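Local coordinates for N-acetylmuramoyl-L-alanine amidase domain-containing protein SAOUHSC_02979 (Staphylococcus aureus, PDB 5T1Q) that probably acts as a secreted cell-wall hydrolase with amidase activity, this piece joining a glucosaminidase-type domain of the lysozyme clan to a CHAP domain, at residues 74-79 with 212-217; 83-88 with 107-112; 155-160 with 169-174; 180-185 with 197-202. One frame throughout, in Å; residues are numbered along the deposited sequence.

Interaction 1 of 4, residues 74-79 with 212-217; sequences IGQDND and DDERMP
Gln76, on the closing part of helix 58-78, faces Glu214 in the loop 212-217 with 6.9 Å between their CA atoms, their nearest backbone approach, and here a helix meets irregular chain without any shared backbone pairing. Nearly everything on the helical side is done by one residue. The CB of Gln76 points toward the loop, and its CG stands anti to the carbonyl carbon (chi1 -63°). A further bend at chi2 (-65°) turns the amide in among the carbonyls of Asp212 and Asp213. The amide end of Gln76, with OE1 as deposited, sits 2.8 Å from Asp212 O and 3.2 Å from Asp213 O. The same amide group lies over CA and CG of Glu214. Glu214 offers chiefly its backbone and CG here, since its CB points away from the helix, and its carboxylate is turned 63° against the amide.

Both carbonyls accept hydrogen bonds from beyond the two segments: Lys172 NZ donates to Asp212 O, and His72 NE2, one turn back on the same helix, donates to Asp213 O. The contact is thus a small, partly buried one. Asp212 is hydrogen-bonded to Ser83 of helix 82-93, and Met216 packs on Ala68 and His72 of helix 58-78, which together place the loop against these two helices. Helix 58-78 is in turn joined to helix 145-158 by Ile74, which lies against Leu149 and Ser153.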
loop_
_atom_site.group_PDB
_atom_site.type_symbol
_atom_site.label_atom_id
_atom_site.label_comp_id
_atom_site.label_asym_id
_atom_site.label_seq_id
_atom_site.Cartn_x
_atom_site.Cartn_y
_atom_site.Cartn_z
ATOM N N ILE A 74 -14.530 -5.147 -20.742
ATOM C CA ILE A 74 -14.805 -6.243 -19.801
ATOM C C ILE A 74 -15.980 -5.885 -18.878
ATOM O O ILE A 74 -16.848 -6.727 -18.625
ATOM C CB ILE A 74 -13.551 -6.641 -18.994
ATOM C CG1 ILE A 74 -12.589 -7.413 -19.906
ATOM C CG2 ILE A 74 -13.920 -7.523 -17.802
ATOM C CD1 ILE A 74 -11.244 -7.730 -19.283
ATOM N N GLY A 75 -16.031 -4.635 -18.427
ATOM C CA GLY A 75 -17.119 -4.170 -17.574
ATOM C C GLY A 75 -18.499 -4.291 -18.208
ATOM O O GLY A 75 -19.400 -4.911 -17.631
ATOM N N GLN A 76 -18.660 -3.722 -19.405
ATOM C CA GLN A 76 -19.953 -3.748 -20.114
ATOM C C GLN A 76 -20.434 -5.155 -20.447
ATOM O O GLN A 76 -21.609 -5.473 -20.265
ATOM C CB GLN A 76 -19.882 -2.931 -21.419
ATOM C CG GLN A 76 -19.611 -1.446 -21.217
ATOM C CD GLN A 76 -20.727 -0.733 -20.478
ATOM O OE1 GLN A 76 -20.495 -0.078 -19.467
ATOM N NE2 GLN A 76 -21.943 -0.886 -20.960
ATOM N N ASP A 77 -19.512 -5.986 -20.929
ATOM C CA ASP A 77 -19.832 -7.354 -21.345
ATOM C C ASP A 77 -20.197 -8.292 -20.191
ATOM O O ASP A 77 -21.177 -9.025 -20.277
ATOM C CB ASP A 77 -18.670 -7.964 -22.156
ATOM C CG ASP A 77 -18.452 -7.272 -23.518
ATOM O OD1 ASP A 77 -19.282 -6.430 -23.940
ATOM O OD2 ASP A 77 -17.443 -7.593 -24.185
ATOM N N ASN A 78 -19.419 -8.252 -19.113
ATOM C CA ASN A 78 -19.620 -9.160 -17.986
ATOM C C ASN A 78 -20.360 -8.591 -16.772
ATOM O O ASN A 78 -20.345 -9.216 -15.727
ATOM C CB ASN A 78 -18.265 -9.724 -17.570
ATOM C CG ASN A 78 -17.633 -10.567 -18.658
ATOM O OD1 ASN A 78 -18.185 -11.580 -19.068
ATOM N ND2 ASN A 78 -16.459 -10.162 -19.115
ATOM N N ASP A 79 -21.015 -7.435 -16.903
ATOM C CA ASP A 79 -21.790 -6.850 -15.787
ATOM C C ASP A 79 -20.922 -6.482 -14.556
ATOM O O ASP A 79 -21.310 -6.723 -13.410
ATOM C CB ASP A 79 -22.910 -7.833 -15.378
ATOM C CG ASP A 79 -23.972 -7.203 -14.498
ATOM O OD1 ASP A 79 -24.207 -5.986 -14.618
ATOM O OD2 ASP A 79 -24.604 -7.945 -13.710
ATOM N N ASP A 212 -17.289 3.446 -16.491
ATOM C CA ASP A 212 -18.410 2.562 -16.178
ATOM C C ASP A 212 -19.548 2.650 -17.197
ATOM O O ASP A 212 -20.348 1.734 -17.286
ATOM C CB ASP A 212 -18.973 2.872 -14.778
ATOM C CG ASP A 212 -18.041 2.448 -13.653
ATOM O OD1 ASP A 212 -17.134 1.622 -13.896
ATOM O OD2 ASP A 212 -18.238 2.921 -12.507
ATOM N N ASP A 213 -19.607 3.740 -17.955
ATOM C CA ASP A 213 -20.681 3.962 -18.919
ATOM C C ASP A 213 -20.457 3.249 -20.252
ATOM O O ASP A 213 -19.367 2.738 -20.531
ATOM C CB ASP A 213 -20.877 5.472 -19.125
ATOM C CG ASP A 213 -21.330 6.183 -17.853
ATOM O OD1 ASP A 213 -21.902 5.522 -16.959
ATOM O OD2 ASP A 213 -21.136 7.409 -17.755
ATOM N N GLU A 214 -21.515 3.254 -21.070
ATOM C CA GLU A 214 -21.556 2.574 -22.370
ATOM C C GLU A 214 -20.425 2.996 -23.297
ATOM O O GLU A 214 -19.660 2.155 -23.771
ATOM C CB GLU A 214 -22.913 2.814 -23.061
ATOM C CG GLU A 214 -24.125 2.173 -22.376
ATOM C CD GLU A 214 -24.372 2.652 -20.942
ATOM O OE1 GLU A 214 -23.875 3.743 -20.561
ATOM O OE2 GLU A 214 -25.074 1.927 -20.194
ATOM N N ARG A 215 -20.336 4.292 -23.575
ATOM C CA ARG A 215 -19.270 4.789 -24.425
ATOM C C ARG A 215 -18.120 5.210 -23.543
ATOM O O ARG A 215 -18.310 5.881 -22.524
ATOM C CB ARG A 215 -19.726 5.945 -25.320
ATOM C CG ARG A 215 -20.899 5.586 -26.240
ATOM C CD ARG A 215 -20.852 6.336 -27.566
ATOM N NE ARG A 215 -20.645 7.779 -27.415
ATOM C CZ ARG A 215 -20.514 8.633 -28.433
ATOM N NH1 ARG A 215 -20.323 9.927 -28.187
ATOM N NH2 ARG A 215 -20.571 8.208 -29.695
HETATM N N MSE A 216 -16.923 4.788 -23.925
HETATM C CA MSE A 216 -15.754 5.145 -23.175
HETATM C C MSE A 216 -15.261 6.481 -23.649
HETATM O O MSE A 216 -15.332 6.763 -24.845
HETATM C CB MSE A 216 -14.670 4.128 -23.398
HETATM C CG MSE A 216 -13.793 4.146 -22.157
HETATM SE SE MSE A 216 -12.262 3.051 -22.604
HETATM C CE MSE A 216 -10.808 4.303 -22.161
ATOM N N PRO A 217 -14.744 7.311 -22.740
ATOM C CA PRO A 217 -14.223 8.619 -23.154
ATOM C C PRO A 217 -12.872 8.544 -23.848
ATOM O O PRO A 217 -12.288 7.463 -23.988
ATOM C CB PRO A 217 -14.062 9.383 -21.832
ATOM C CG PRO A 217 -14.999 8.739 -20.895
ATOM C CD PRO A 217 -15.091 7.299 -21.304
#

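Interaction 2 of 4, residues 83-88 with 107-112; sequences SVMIAQ and NLFGIK
Phe109 brings its ring up to the helix at Met85, a selenomethionine here; two kinds of contact cross between the segments, and hydrogen bonds brace the loop from within. The apolar part joins Met85 CG to Phe109 CE2 at 3.8 Å, while Met85 CE reaches the neighbouring CZ of Phe109 at 4.1 Å. The Met85 chain runs fully extended, with CG anti to its N (chi1 179°), and this carries the methyl past the ring end. Gln88 CB adds an aliphatic contact at the ring edge, 4.2 Å from Phe109 CD2. The polar part is also at the edge: Met85 O sits near the ring plane, 3.2 Å from Phe109 CE2. Inside the loop, Asn107 ND2 donates to Ile111 O (2.9 Å), which lies in the amide plane, while Asn107 OD1 accepts from Ile111 N (3.3 Å, 163°) and only weakly from Phe109 N. Tyr152 stacks on the Phe109 ring and its OH hydrogen-bonds Gln88 OE1, while Gln88 NE2 is hydrogen-bonded to Tyr195 OH. The buried ring thus probably offers the Met85 carbonyl a weakly electropositive C-H edge, while the Asn107 bonds brace the loop that carries the ring.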
loop_
_atom_site.group_PDB
_atom_site.type_symbol
_atom_site.label_atom_id
_atom_site.label_comp_id
_atom_site.label_asym_id
_atom_site.label_seq_id
_atom_site.Cartn_x
_atom_site.Cartn_y
_atom_site.Cartn_z
ATOM N N SER A 83 -14.707 0.626 -12.774
ATOM C CA SER A 83 -14.109 1.441 -11.722
ATOM C C SER A 83 -13.598 0.598 -10.565
ATOM O O SER A 83 -12.504 0.838 -10.054
ATOM C CB SER A 83 -15.132 2.459 -11.224
ATOM O OG SER A 83 -16.350 1.808 -10.943
ATOM N N VAL A 84 -14.395 -0.379 -10.140
ATOM C CA VAL A 84 -13.992 -1.262 -9.060
ATOM C C VAL A 84 -12.805 -2.095 -9.544
ATOM O O VAL A 84 -11.812 -2.227 -8.839
ATOM C CB VAL A 84 -15.165 -2.147 -8.567
ATOM C CG1 VAL A 84 -14.700 -3.173 -7.538
ATOM C CG2 VAL A 84 -16.268 -1.280 -7.972
HETATM N N MSE A 85 -12.892 -2.598 -10.768
HETATM C CA MSE A 85 -11.830 -3.429 -11.344
HETATM C C MSE A 85 -10.513 -2.675 -11.474
HETATM O O MSE A 85 -9.449 -3.209 -11.144
HETATM C CB MSE A 85 -12.322 -3.950 -12.695
HETATM C CG MSE A 85 -11.300 -4.809 -13.436
HETATM SE SE MSE A 85 -12.176 -5.561 -15.041
HETATM C CE MSE A 85 -10.697 -6.683 -15.690
ATOM N N ILE A 86 -10.571 -1.436 -11.956
ATOM C CA ILE A 86 -9.367 -0.634 -12.134
ATOM C C ILE A 86 -8.767 -0.259 -10.768
ATOM O O ILE A 86 -7.547 -0.253 -10.602
ATOM C CB ILE A 86 -9.639 0.633 -12.972
ATOM C CG1 ILE A 86 -10.037 0.244 -14.397
ATOM C CG2 ILE A 86 -8.394 1.509 -13.017
ATOM C CD1 ILE A 86 -10.553 1.391 -15.234
ATOM N N ALA A 87 -9.637 0.053 -9.811
ATOM C CA ALA A 87 -9.209 0.413 -8.477
ATOM C C ALA A 87 -8.526 -0.760 -7.796
ATOM O O ALA A 87 -7.500 -0.573 -7.134
ATOM C CB ALA A 87 -10.391 0.889 -7.656
ATOM N N GLN A 88 -9.097 -1.962 -7.945
ATOM C CA GLN A 88 -8.490 -3.157 -7.372
ATOM C C GLN A 88 -7.135 -3.429 -8.022
ATOM O O GLN A 88 -6.187 -3.801 -7.324
ATOM C CB GLN A 88 -9.410 -4.385 -7.473
ATOM C CG GLN A 88 -10.511 -4.402 -6.431
ATOM C CD GLN A 88 -11.210 -5.751 -6.318
ATOM O OE1 GLN A 88 -12.177 -6.029 -7.025
ATOM N NE2 GLN A 88 -10.776 -6.553 -5.357
ATOM N N ASN A 107 0.335 -10.654 -12.625
ATOM C CA ASN A 107 -0.864 -10.768 -11.785
ATOM C C ASN A 107 -1.179 -9.375 -11.209
ATOM O O ASN A 107 -0.545 -8.918 -10.258
ATOM C CB ASN A 107 -0.595 -11.811 -10.696
ATOM C CG ASN A 107 -1.816 -12.143 -9.844
ATOM O OD1 ASN A 107 -2.814 -11.424 -9.825
ATOM N ND2 ASN A 107 -1.731 -13.258 -9.130
ATOM N N LEU A 108 -2.165 -8.715 -11.803
ATOM C CA LEU A 108 -2.536 -7.358 -11.429
ATOM C C LEU A 108 -3.511 -7.228 -10.273
ATOM O O LEU A 108 -3.625 -6.137 -9.690
ATOM C CB LEU A 108 -3.172 -6.656 -12.624
ATOM C CG LEU A 108 -2.367 -6.581 -13.904
ATOM C CD1 LEU A 108 -3.174 -5.792 -14.920
ATOM C CD2 LEU A 108 -1.014 -5.938 -13.660
ATOM N N PHE A 109 -4.203 -8.310 -9.930
ATOM C CA PHE A 109 -5.233 -8.263 -8.893
ATOM C C PHE A 109 -4.916 -9.017 -7.616
ATOM O O PHE A 109 -5.777 -9.139 -6.741
ATOM C CB PHE A 109 -6.545 -8.776 -9.495
ATOM C CG PHE A 109 -7.004 -7.969 -10.653
ATOM C CD1 PHE A 109 -6.525 -8.229 -11.923
ATOM C CD2 PHE A 109 -7.876 -6.919 -10.472
ATOM C CE1 PHE A 109 -6.917 -7.458 -12.996
ATOM C CE2 PHE A 109 -8.276 -6.150 -11.544
ATOM C CZ PHE A 109 -7.791 -6.412 -12.805
ATOM N N GLY A 110 -3.692 -9.511 -7.492
ATOM C CA GLY A 110 -3.302 -10.268 -6.302
ATOM C C GLY A 110 -4.157 -11.501 -6.067
ATOM O O GLY A 110 -4.516 -11.814 -4.930
ATOM N N ILE A 111 -4.480 -12.207 -7.145
ATOM C CA ILE A 111 -5.302 -13.410 -7.052
ATOM C C ILE A 111 -4.400 -14.587 -6.712
ATOM O O ILE A 111 -3.433 -14.855 -7.428
ATOM C CB ILE A 111 -6.072 -13.689 -8.356
ATOM C CG1 ILE A 111 -6.877 -12.454 -8.768
ATOM C CG2 ILE A 111 -7.008 -14.889 -8.185
ATOM C CD1 ILE A 111 -7.630 -12.613 -10.073
ATOM N N LYS A 112 -4.734 -15.282 -5.623
ATOM C CA LYS A 112 -3.979 -16.451 -5.156
ATOM C C LYS A 112 -4.318 -17.717 -5.953
ATOM O O LYS A 112 -5.338 -17.770 -6.629
ATOM C CB LYS A 112 -4.240 -16.693 -3.667
ATOM C CG LYS A 112 -3.624 -15.634 -2.750
ATOM C CD LYS A 112 -4.110 -15.740 -1.306
ATOM C CE LYS A 112 -3.741 -17.058 -0.651
ATOM N NZ LYS A 112 -4.188 -17.128 0.775
#

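Interaction 3 of 4, residues 155-160 with 169-174; sequences LIKNGI and PTWKSE
Lys157 lies across one face of the Trp171 indole, and its chain is worth following outward. CB leaves helix 145-158 heading neither at nor from the loop 169-174, and bends at chi2 and then at chi3 (-70°) fold the rest of the side chain over the ring. CD is the first atom to arrive, making a CH-pi contact 4.2 Å from the centroid of the Trp171 five-membered ring; its flank also meets the Asn78 carbonyl of helix 58-78. CE passes above the CE2-CZ2 bond of the indole. At the tip, Lys157 NZ stands 3.5 Å from the centroid of the Trp171 six-membered ring and only 10° from the normal, a cation-pi contact almost straight over the centre.

The edge of the same ring is held by the helix backbone. Trp171 NE1 donates to Ile156 O over 2.9 Å with a nearly straight N-H line (173°). The oxygen lies in the indole plane, although the donor approaches it from above the carbonyl plane. One residue on, Lys157 O comes 3.4 Å from Trp171 CZ2. Ile156 CG2 fills the corner beside this bond, touching Trp171 CD1 at 3.7 Å and Thr170 OG1, whose hydrogen bond goes to Tyr167 O.

Edge and face are thus fixed by different forces. The N-H bond fixes the NE1 edge in place, and Lys157 on the face would limit rotation about that line. The Ile156 carbonyl, bonded to NE1, would probably make the indole a somewhat better partner for the ammonium on its face.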
loop_
_atom_site.group_PDB
_atom_site.type_symbol
_atom_site.label_atom_id
_atom_site.label_comp_id
_atom_site.label_asym_id
_atom_site.label_seq_id
_atom_site.Cartn_x
_atom_site.Cartn_y
_atom_site.Cartn_z
ATOM N N LEU A 155 -13.339 -14.669 -11.952
ATOM C CA LEU A 155 -13.472 -14.889 -10.512
ATOM C C LEU A 155 -14.745 -14.240 -9.978
ATOM O O LEU A 155 -15.502 -14.870 -9.239
ATOM C CB LEU A 155 -12.261 -14.336 -9.754
ATOM C CG LEU A 155 -12.249 -14.549 -8.235
ATOM C CD1 LEU A 155 -12.304 -16.024 -7.885
ATOM C CD2 LEU A 155 -11.019 -13.901 -7.631
ATOM N N ILE A 156 -14.978 -12.985 -10.358
ATOM C CA ILE A 156 -16.161 -12.251 -9.903
ATOM C C ILE A 156 -17.467 -12.898 -10.389
ATOM O O ILE A 156 -18.456 -12.938 -9.653
ATOM C CB ILE A 156 -16.139 -10.779 -10.387
ATOM C CG1 ILE A 156 -14.908 -10.019 -9.839
ATOM C CG2 ILE A 156 -17.425 -10.053 -10.003
ATOM C CD1 ILE A 156 -14.822 -9.944 -8.327
ATOM N N LYS A 157 -17.464 -13.396 -11.622
ATOM C CA LYS A 157 -18.668 -13.995 -12.218
ATOM C C LYS A 157 -18.929 -15.426 -11.802
ATOM O O LYS A 157 -20.070 -15.772 -11.558
ATOM C CB LYS A 157 -18.622 -13.891 -13.752
ATOM C CG LYS A 157 -18.550 -12.456 -14.266
ATOM C CD LYS A 157 -19.729 -11.588 -13.838
ATOM C CE LYS A 157 -21.010 -12.006 -14.541
ATOM N NZ LYS A 157 -22.205 -11.247 -14.084
ATOM N N ASN A 158 -17.880 -16.245 -11.696
ATOM C CA ASN A 158 -18.026 -17.668 -11.346
ATOM C C ASN A 158 -17.861 -17.986 -9.856
ATOM O O ASN A 158 -18.346 -19.010 -9.390
ATOM C CB ASN A 158 -17.029 -18.498 -12.154
ATOM C CG ASN A 158 -17.178 -18.289 -13.649
ATOM O OD1 ASN A 158 -18.285 -18.149 -14.155
ATOM N ND2 ASN A 158 -16.060 -18.269 -14.361
ATOM N N GLY A 159 -17.141 -17.143 -9.123
ATOM C CA GLY A 159 -16.966 -17.344 -7.683
ATOM C C GLY A 159 -16.041 -18.479 -7.294
ATOM O O GLY A 159 -15.037 -18.729 -7.967
ATOM N N ILE A 160 -16.380 -19.159 -6.195
ATOM C CA ILE A 160 -15.567 -20.261 -5.665
ATOM C C ILE A 160 -16.389 -21.499 -5.297
ATOM O O ILE A 160 -17.625 -21.477 -5.286
ATOM C CB ILE A 160 -14.789 -19.824 -4.397
ATOM C CG1 ILE A 160 -15.764 -19.483 -3.250
ATOM C CG2 ILE A 160 -13.865 -18.647 -4.707
ATOM C CD1 ILE A 160 -15.099 -19.244 -1.910
ATOM N N PRO A 169 -22.764 -9.901 -5.127
ATOM C CA PRO A 169 -23.129 -8.536 -4.703
ATOM C C PRO A 169 -22.284 -7.379 -5.299
ATOM O O PRO A 169 -22.648 -6.221 -5.106
ATOM C CB PRO A 169 -22.948 -8.584 -3.182
ATOM C CG PRO A 169 -23.171 -10.018 -2.827
ATOM C CD PRO A 169 -22.580 -10.794 -3.963
ATOM N N THR A 170 -21.167 -7.670 -5.971
ATOM C CA THR A 170 -20.374 -6.610 -6.617
ATOM C C THR A 170 -20.830 -6.402 -8.057
ATOM O O THR A 170 -20.423 -5.430 -8.701
ATOM C CB THR A 170 -18.862 -6.898 -6.646
ATOM O OG1 THR A 170 -18.582 -7.978 -7.540
ATOM C CG2 THR A 170 -18.324 -7.201 -5.245
ATOM N N TRP A 171 -21.663 -7.326 -8.558
ATOM C CA TRP A 171 -22.197 -7.253 -9.918
ATOM C C TRP A 171 -22.997 -5.980 -10.028
ATOM O O TRP A 171 -23.690 -5.597 -9.088
ATOM C CB TRP A 171 -23.099 -8.451 -10.226
ATOM C CG TRP A 171 -22.411 -9.783 -10.299
ATOM C CD1 TRP A 171 -21.143 -10.093 -9.870
ATOM C CD2 TRP A 171 -23.019 -11.025 -10.665
ATOM N NE1 TRP A 171 -20.903 -11.436 -10.038
ATOM C CE2 TRP A 171 -22.041 -12.033 -10.514
ATOM C CE3 TRP A 171 -24.287 -11.379 -11.144
ATOM C CZ2 TRP A 171 -22.292 -13.371 -10.821
ATOM C CZ3 TRP A 171 -24.537 -12.715 -11.452
ATOM C CH2 TRP A 171 -23.542 -13.691 -11.291
ATOM N N LYS A 172 -22.921 -5.358 -11.193
ATOM C CA LYS A 172 -23.578 -4.067 -11.442
ATOM C C LYS A 172 -25.099 -4.163 -11.237
ATOM O O LYS A 172 -25.710 -3.274 -10.652
ATOM C CB LYS A 172 -23.233 -3.601 -12.860
ATOM C CG LYS A 172 -23.066 -2.106 -13.040
ATOM C CD LYS A 172 -22.433 -1.842 -14.396
ATOM C CE LYS A 172 -22.087 -0.384 -14.587
ATOM N NZ LYS A 172 -21.458 -0.187 -15.918
ATOM N N SER A 173 -25.686 -5.273 -11.674
ATOM C CA SER A 173 -27.124 -5.511 -11.515
ATOM C C SER A 173 -27.568 -5.729 -10.053
ATOM O O SER A 173 -28.755 -5.650 -9.755
ATOM C CB SER A 173 -27.544 -6.720 -12.366
ATOM O OG SER A 173 -26.785 -7.869 -12.036
ATOM N N GLU A 174 -26.621 -6.004 -9.154
ATOM C CA GLU A 174 -26.922 -6.244 -7.725
ATOM C C GLU A 174 -26.532 -5.085 -6.806
ATOM O O GLU A 174 -27.035 -4.989 -5.686
ATOM C CB GLU A 174 -26.180 -7.494 -7.248
ATOM C CG GLU A 174 -26.534 -8.769 -8.004
ATOM C CD GLU A 174 -27.927 -9.279 -7.696
ATOM O OE1 GLU A 174 -28.611 -9.720 -8.640
ATOM O OE2 GLU A 174 -28.345 -9.228 -6.517
#

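Interaction 4 of 4, residues 180-185 with 197-202; sequences DATSHL and KKLNSI
Thr182 and Leu199 mark the closest backbone approach of two short helical segments, their CA atoms 6.6 Å apart, while the segment axes pass at 9.2 Å and run roughly antiparallel, at 145°. Both side chains point into the interface and lie alongside in opposite senses, Thr182 CG2 resting on Leu199 CB at 3.7 Å. Beyond them Leu199 CD1 meets Leu185 CD1 at 3.6 Å, the two leucines roughly perpendicular.

On the other branch of the threonine the contact turns polar. With OG1 set between N and the carbonyl carbon (chi1 61°), Thr182 donates to Asn200 OD1 over 2.7 Å. A water completes a small ring: it gives a hydrogen bond to Thr182 OG1 and receives one from Asn200 ND2 (2.8 Å), so both ends of the amide are used and its rotation is set. Behind this face, Asp180 O accepts from Ser183 OG and His184 ND1, which come to it from opposite faces of its carbonyl plane.

Leu185 packs on Val84 and Gln88, and Leu199 on Leu91, all of helix 82-93. Helices 178-185 and 195-205 form a near-antiparallel pair joined by a loop, part of the helical core of a glucosaminidase-type domain of the lysozyme clan.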
loop_
_atom_site.group_PDB
_atom_site.type_symbol
_atom_site.label_atom_id
_atom_site.label_comp_id
_atom_site.label_asym_id
_atom_site.label_seq_id
_atom_site.Cartn_x
_atom_site.Cartn_y
_atom_site.Cartn_z
ATOM N N ASP A 180 -21.494 0.173 -3.095
ATOM C CA ASP A 180 -22.143 -1.026 -2.586
ATOM C C ASP A 180 -21.224 -2.208 -2.888
ATOM O O ASP A 180 -21.034 -3.095 -2.051
ATOM C CB ASP A 180 -23.516 -1.204 -3.235
ATOM C CG ASP A 180 -24.486 -0.082 -2.864
ATOM O OD1 ASP A 180 -24.781 0.066 -1.658
ATOM O OD2 ASP A 180 -24.962 0.638 -3.775
ATOM N N ALA A 181 -20.619 -2.171 -4.075
ATOM C CA ALA A 181 -19.705 -3.213 -4.515
ATOM C C ALA A 181 -18.416 -3.256 -3.690
ATOM O O ALA A 181 -18.008 -4.327 -3.234
ATOM C CB ALA A 181 -19.390 -3.045 -5.991
ATOM N N THR A 182 -17.781 -2.104 -3.475
ATOM C CA THR A 182 -16.548 -2.072 -2.680
ATOM C C THR A 182 -16.785 -2.559 -1.236
ATOM O O THR A 182 -15.926 -3.237 -0.673
ATOM C CB THR A 182 -15.880 -0.682 -2.666
ATOM O OG1 THR A 182 -16.764 0.278 -2.093
ATOM C CG2 THR A 182 -15.488 -0.237 -4.079
ATOM N N SER A 183 -17.948 -2.259 -0.657
ATOM C CA SER A 183 -18.241 -2.700 0.727
ATOM C C SER A 183 -18.342 -4.230 0.849
ATOM O O SER A 183 -18.076 -4.787 1.915
ATOM C CB SER A 183 -19.526 -2.070 1.265
ATOM O OG SER A 183 -20.661 -2.610 0.622
ATOM N N HIS A 184 -18.750 -4.899 -0.230
ATOM C CA HIS A 184 -18.835 -6.372 -0.233
ATOM C C HIS A 184 -17.480 -7.040 -0.501
ATOM O O HIS A 184 -17.309 -8.224 -0.230
ATOM C CB HIS A 184 -19.909 -6.863 -1.201
ATOM C CG HIS A 184 -21.304 -6.607 -0.719
ATOM N ND1 HIS A 184 -22.054 -5.525 -1.133
ATOM C CD2 HIS A 184 -22.073 -7.281 0.169
ATOM C CE1 HIS A 184 -23.232 -5.553 -0.535
ATOM N NE2 HIS A 184 -23.271 -6.612 0.257
ATOM N N LEU A 185 -16.527 -6.287 -1.037
ATOM C CA LEU A 185 -15.164 -6.804 -1.221
ATOM C C LEU A 185 -14.422 -6.782 0.120
ATOM O O LEU A 185 -13.417 -7.475 0.301
ATOM C CB LEU A 185 -14.404 -5.982 -2.262
ATOM C CG LEU A 185 -14.890 -6.130 -3.706
ATOM C CD1 LEU A 185 -14.302 -5.048 -4.584
ATOM C CD2 LEU A 185 -14.556 -7.515 -4.252
ATOM N N LYS A 197 -12.796 1.497 2.007
ATOM C CA LYS A 197 -12.455 2.919 2.024
ATOM C C LYS A 197 -11.262 3.237 1.114
ATOM O O LYS A 197 -11.197 4.311 0.527
ATOM C CB LYS A 197 -12.254 3.453 3.445
ATOM C CG LYS A 197 -13.551 3.489 4.261
ATOM C CD LYS A 197 -13.551 4.565 5.337
ATOM C CE LYS A 197 -12.414 4.429 6.346
ATOM N NZ LYS A 197 -12.541 3.226 7.215
ATOM N N LYS A 198 -10.332 2.292 0.997
ATOM C CA LYS A 198 -9.199 2.458 0.099
ATOM C C LYS A 198 -9.655 2.450 -1.361
ATOM O O LYS A 198 -9.253 3.320 -2.137
ATOM C CB LYS A 198 -8.141 1.378 0.344
ATOM C CG LYS A 198 -7.350 1.582 1.629
ATOM C CD LYS A 198 -6.362 0.448 1.833
ATOM C CE LYS A 198 -5.478 0.686 3.040
ATOM N NZ LYS A 198 -4.432 -0.365 3.131
ATOM N N LEU A 199 -10.494 1.484 -1.739
ATOM C CA LEU A 199 -10.990 1.426 -3.113
ATOM C C LEU A 199 -11.781 2.688 -3.460
ATOM O O LEU A 199 -11.587 3.265 -4.527
ATOM C CB LEU A 199 -11.847 0.178 -3.358
ATOM C CG LEU A 199 -11.154 -1.185 -3.328
ATOM C CD1 LEU A 199 -12.167 -2.277 -3.628
ATOM C CD2 LEU A 199 -10.005 -1.264 -4.322
ATOM N N ASN A 200 -12.647 3.120 -2.549
ATOM C CA ASN A 200 -13.451 4.318 -2.750
ATOM C C ASN A 200 -12.550 5.524 -2.983
ATOM O O ASN A 200 -12.798 6.309 -3.888
ATOM C CB ASN A 200 -14.408 4.546 -1.562
ATOM C CG ASN A 200 -15.451 3.436 -1.432
ATOM O OD1 ASN A 200 -15.715 2.697 -2.384
ATOM N ND2 ASN A 200 -16.042 3.313 -0.254
ATOM N N SER A 201 -11.480 5.632 -2.197
ATOM C CA SER A 201 -10.524 6.726 -2.353
ATOM C C SER A 201 -9.885 6.730 -3.747
ATOM O O SER A 201 -9.712 7.786 -4.351
ATOM C CB SER A 201 -9.424 6.627 -1.299
ATOM O OG SER A 201 -8.483 7.673 -1.465
ATOM N N ILE A 202 -9.513 5.552 -4.233
ATOM C CA ILE A 202 -8.902 5.429 -5.554
ATOM C C ILE A 202 -9.913 5.807 -6.653
ATOM O O ILE A 202 -9.599 6.566 -7.566
ATOM C CB ILE A 202 -8.377 3.992 -5.793
ATOM C CG1 ILE A 202 -7.248 3.669 -4.808
ATOM C CG2 ILE A 202 -7.876 3.845 -7.226
ATOM C CD1 ILE A 202 -6.839 2.208 -4.757
HETATM O O HOH W 1 -17.959 1.243 0.083
#

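Overall arrangement
From the N terminus, helix 58-78 supplies the first segment of interaction 1, whose partner arrives only at 212-217; this widest loop encloses the other three contacts. Within it they follow in series, none crossing another: interaction 2 ties helix 82-93 to the loop before strand 119-128, interaction 3 fastens helix 145-158 to the chain that leads to the next helix, and interaction 4 pairs helices 178-185 and 195-205. Side-chain contacts join them. Ile74 packs on Met85, linking interactions 1 and 2, and Asp79 meets Ser173, linking interactions 1 and 3. Leu185 packs against Val84 and Thr170, so interaction 4 adjoins interactions 2 and 3 within one helical domain.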